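A rubisco-like protein (Burkholderia fungorum, PDB 3NWR) is a rubisco-like protein classed as a lyase, whose precise reaction and substrate are not established. Local coordinates at residues P278-A283 against V313-V318. Residues are numbered along the deposited sequence; the frame is centred on the assembly and turned at random.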
ATOM      1  N   PRO A 278      11.308 -20.223  -8.508  1.00 14.26           N
ATOM      2  CA  PRO A 278      11.862 -20.110  -9.861  1.00 13.82           C
ATOM      3  C   PRO A 278      10.796 -19.820 -10.912  1.00 16.71           C
ATOM      4  O   PRO A 278      11.114 -19.798 -12.103  1.00 14.69           O
ATOM      5  CB  PRO A 278      12.461 -21.499 -10.093  1.00 14.83           C
ATOM      6  CG  PRO A 278      11.565 -22.406  -9.320  1.00 15.16           C
ATOM      7  CD  PRO A 278      11.149 -21.627  -8.089  1.00 15.05           C
ATOM      8  N   LEU A 279       9.556 -19.606 -10.478  1.00 14.89           N
ATOM      9  CA  LEU A 279       8.440 -19.390 -11.390  1.00 14.95           C
ATOM     10  C   LEU A 279       8.376 -17.939 -11.856  1.00 13.13           C
ATOM     11  O   LEU A 279       9.021 -17.061 -11.287  1.00 15.15           O
ATOM     12  CB  LEU A 279       7.121 -19.778 -10.711  1.00 13.60           C
ATOM     13  CG  LEU A 279       7.092 -21.198 -10.144  1.00 13.17           C
ATOM     14  CD1 LEU A 279       5.859 -21.427  -9.295  1.00 14.45           C
ATOM     15  CD2 LEU A 279       7.162 -22.197 -11.292  1.00 16.28           C
ATOM     16  N   VAL A 280       7.609 -17.707 -12.913  1.00 12.31           N
ATOM     17  CA  VAL A 280       7.276 -16.347 -13.339  1.00 12.74           C
ATOM     18  C   VAL A 280       6.415 -15.692 -12.265  1.00 12.78           C
ATOM     19  O   VAL A 280       5.467 -16.294 -11.773  1.00 13.70           O
ATOM     20  CB  VAL A 280       6.502 -16.385 -14.664  1.00 13.10           C
ATOM     21  CG1 VAL A 280       6.052 -14.976 -15.071  1.00 14.78           C
ATOM     22  CG2 VAL A 280       7.363 -17.002 -15.757  1.00 14.93           C
ATOM     23  N   LEU A 281       6.751 -14.453 -11.924  1.00 12.33           N
ATOM     24  CA  LEU A 281       6.033 -13.696 -10.906  1.00 12.73           C
ATOM     25  C   LEU A 281       5.155 -12.661 -11.604  1.00 12.29           C
ATOM     26  O   LEU A 281       5.650 -11.641 -12.105  1.00 13.80           O
ATOM     27  CB  LEU A 281       7.032 -13.005  -9.979  1.00 16.01           C
ATOM     28  CG  LEU A 281       6.944 -13.282  -8.486  1.00 30.29           C
ATOM     29  CD1 LEU A 281       7.904 -12.358  -7.749  1.00 19.69           C
ATOM     30  CD2 LEU A 281       5.519 -13.110  -7.989  1.00 20.91           C
ATOM     31  N   HIS A 282       3.861 -12.950 -11.667  1.00 11.09           N
ATOM     32  CA  HIS A 282       2.885 -12.079 -12.330  1.00 11.65           C
ATOM     33  C   HIS A 282       2.295 -11.140 -11.274  1.00 11.64           C
ATOM     34  O   HIS A 282       1.521 -11.565 -10.416  1.00 11.59           O
ATOM     35  CB  HIS A 282       1.782 -12.933 -12.985  1.00 11.97           C
ATOM     36  CG  HIS A 282       0.735 -12.141 -13.710  1.00 10.79           C
ATOM     37  ND1 HIS A 282       0.874 -11.745 -15.025  1.00 11.20           N
ATOM     38  CD2 HIS A 282      -0.478 -11.693 -13.308  1.00 11.42           C
ATOM     39  CE1 HIS A 282      -0.204 -11.076 -15.398  1.00 12.76           C
ATOM     40  NE2 HIS A 282      -1.036 -11.021 -14.373  1.00 12.73           N
ATOM     41  N   ALA A 283       2.660  -9.863 -11.342  1.00 11.31           N
ATOM     42  CA  ALA A 283       2.228  -8.893 -10.341  1.00 10.80           C
ATOM     43  C   ALA A 283       0.867  -8.292 -10.673  1.00 11.41           C
ATOM     44  O   ALA A 283       0.708  -7.675 -11.729  1.00 12.30           O
ATOM     45  CB  ALA A 283       3.276  -7.777 -10.213  1.00 12.00           C
ATOM     46  N   VAL A 313       9.629  -8.757  -9.787  1.00 11.55           N
ATOM     47  CA  VAL A 313       8.463  -9.199 -10.554  1.00 11.43           C
ATOM     48  C   VAL A 313       8.767  -9.276 -12.060  1.00 12.25           C
ATOM     49  O   VAL A 313       9.625  -8.552 -12.568  1.00 13.15           O
ATOM     50  CB  VAL A 313       7.237  -8.305 -10.314  1.00  9.93           C
ATOM     51  CG1 VAL A 313       6.844  -8.347  -8.837  1.00 12.19           C
ATOM     52  CG2 VAL A 313       7.517  -6.870 -10.759  1.00 13.82           C
ATOM     53  N   ASP A 314       8.043 -10.143 -12.766  1.00 10.89           N
ATOM     54  CA  ASP A 314       8.306 -10.394 -14.180  1.00 10.87           C
ATOM     55  C   ASP A 314       7.323  -9.693 -15.107  1.00 11.29           C
ATOM     56  O   ASP A 314       7.670  -9.371 -16.243  1.00 12.64           O
ATOM     57  CB  ASP A 314       8.241 -11.898 -14.443  1.00 11.37           C
ATOM     58  CG  ASP A 314       9.387 -12.638 -13.813  1.00 13.57           C
ATOM     59  OD1 ASP A 314      10.539 -12.333 -14.177  1.00 13.11           O
ATOM     60  OD2 ASP A 314       9.140 -13.518 -12.955  1.00 13.15           O
ATOM     61  N   HIS A 315       6.092  -9.511 -14.632  1.00 11.65           N
ATOM     62  CA  HIS A 315       5.032  -8.850 -15.388  1.00 12.16           C
ATOM     63  C   HIS A 315       4.442  -7.727 -14.556  1.00 12.84           C
ATOM     64  O   HIS A 315       4.323  -7.851 -13.335  1.00 13.45           O
ATOM     65  CB  HIS A 315       3.866  -9.794 -15.664  1.00 11.30           C
ATOM     66  CG  HIS A 315       4.223 -11.070 -16.359  1.00 11.55           C
ATOM     67  ND1 HIS A 315       3.320 -12.102 -16.488  1.00 12.52           N
ATOM     68  CD2 HIS A 315       5.358 -11.481 -16.975  1.00 12.67           C
ATOM     69  CE1 HIS A 315       3.885 -13.097 -17.155  1.00 11.85           C
ATOM     70  NE2 HIS A 315       5.120 -12.743 -17.465  1.00 12.60           N
ATOM     71  N   MET A 316       4.023  -6.648 -15.219  1.00 12.85           N
ATOM     72  CA  MET A 316       3.261  -5.588 -14.562  1.00 12.48           C
ATOM     73  C   MET A 316       2.039  -5.217 -15.386  1.00 12.94           C
ATOM     74  O   MET A 316       2.107  -5.175 -16.618  1.00 13.69           O
ATOM     75  CB  MET A 316       4.114  -4.326 -14.365  1.00 13.69           C
ATOM     76  CG  MET A 316       5.168  -4.435 -13.260  1.00 12.71           C
ATOM     77  SD  MET A 316       4.503  -4.395 -11.565  1.00 12.70           S
ATOM     78  CE  MET A 316       4.110  -2.648 -11.356  1.00 13.78           C
ATOM     79  N   HIS A 317       0.934  -4.930 -14.704  1.00 12.05           N
ATOM     80  CA  HIS A 317      -0.294  -4.504 -15.359  1.00 12.27           C
ATOM     81  C   HIS A 317      -0.300  -3.018 -15.668  1.00 11.88           C
ATOM     82  O   HIS A 317       0.127  -2.195 -14.834  1.00 12.47           O
ATOM     83  CB  HIS A 317      -1.493  -4.841 -14.483  1.00 11.35           C
ATOM     84  CG  HIS A 317      -1.945  -6.251 -14.626  1.00 13.01           C
ATOM     85  ND1 HIS A 317      -3.059  -6.596 -15.357  1.00 16.04           N
ATOM     86  CD2 HIS A 317      -1.418  -7.411 -14.163  1.00 13.41           C
ATOM     87  CE1 HIS A 317      -3.206  -7.910 -15.332  1.00 18.13           C
ATOM     88  NE2 HIS A 317      -2.223  -8.427 -14.615  1.00 13.10           N
ATOM     89  N   VAL A 318      -0.824  -2.682 -16.846  1.00 11.07           N
ATOM     90  CA  VAL A 318      -0.909  -1.296 -17.297  1.00 13.62           C
ATOM     91  C   VAL A 318      -2.327  -0.870 -17.668  1.00 12.30           C
ATOM     92  O   VAL A 318      -2.537   0.249 -18.143  1.00 14.42           O
ATOM     93  CB  VAL A 318       0.024  -1.035 -18.499  1.00 12.19           C
ATOM     94  CG1 VAL A 318       1.464  -1.339 -18.123  1.00 13.51           C
ATOM     95  CG2 VAL A 318      -0.392  -1.852 -19.723  1.00 13.70           C
TER
HETATM   96  O   HOH W   1       1.214  -4.951 -11.789  1.00 12.06           O
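His282 lies between His315 and His317 in a chain of ring-to-ring hydrogen bonds. With its CG anti to the backbone N (chi1 -179°), the His282 ring reaches across to the neighbouring strand; ND1 meets ND1 of His315 at 2.9 Å, edge to edge and nearly straight (170°), with the ring planes at 86°. On the other nitrogen, His282 NE2 is 2.9 Å from His317 NE2, a more bent bond. His315 is further fixed through NE2, which bonds Thr152, while Val280 CG1 lies over one face of its ring, 3.4 Å from NE2.

Backbone bonds define the parallel pairing of strands 280-284 and 315-319, joined through helix 301-309 in a beta-alpha-beta unit of the TIM-barrel catalytic domain of the rubisco family. Leu281 O accepts from Asp314 N at 2.9 Å and, weakly, from His315 N; Ala283 N donates to His315 O at 3.3 Å. Farther along, a water bridges Ala283 O and His317 N.

At the start of the pair, Asp314 OD2 takes the Leu281 N-H at 2.8 Å on its anti lone pair. The same oxygen forms a salt bridge with Arg274, and OD1 accepts from the backbone of His147 and Gly148.

Apolar contacts occupy the face bearing Ala283, whose CB sits 3.8 Å from Met316 SD and 3.9 Å from Val313 CG1.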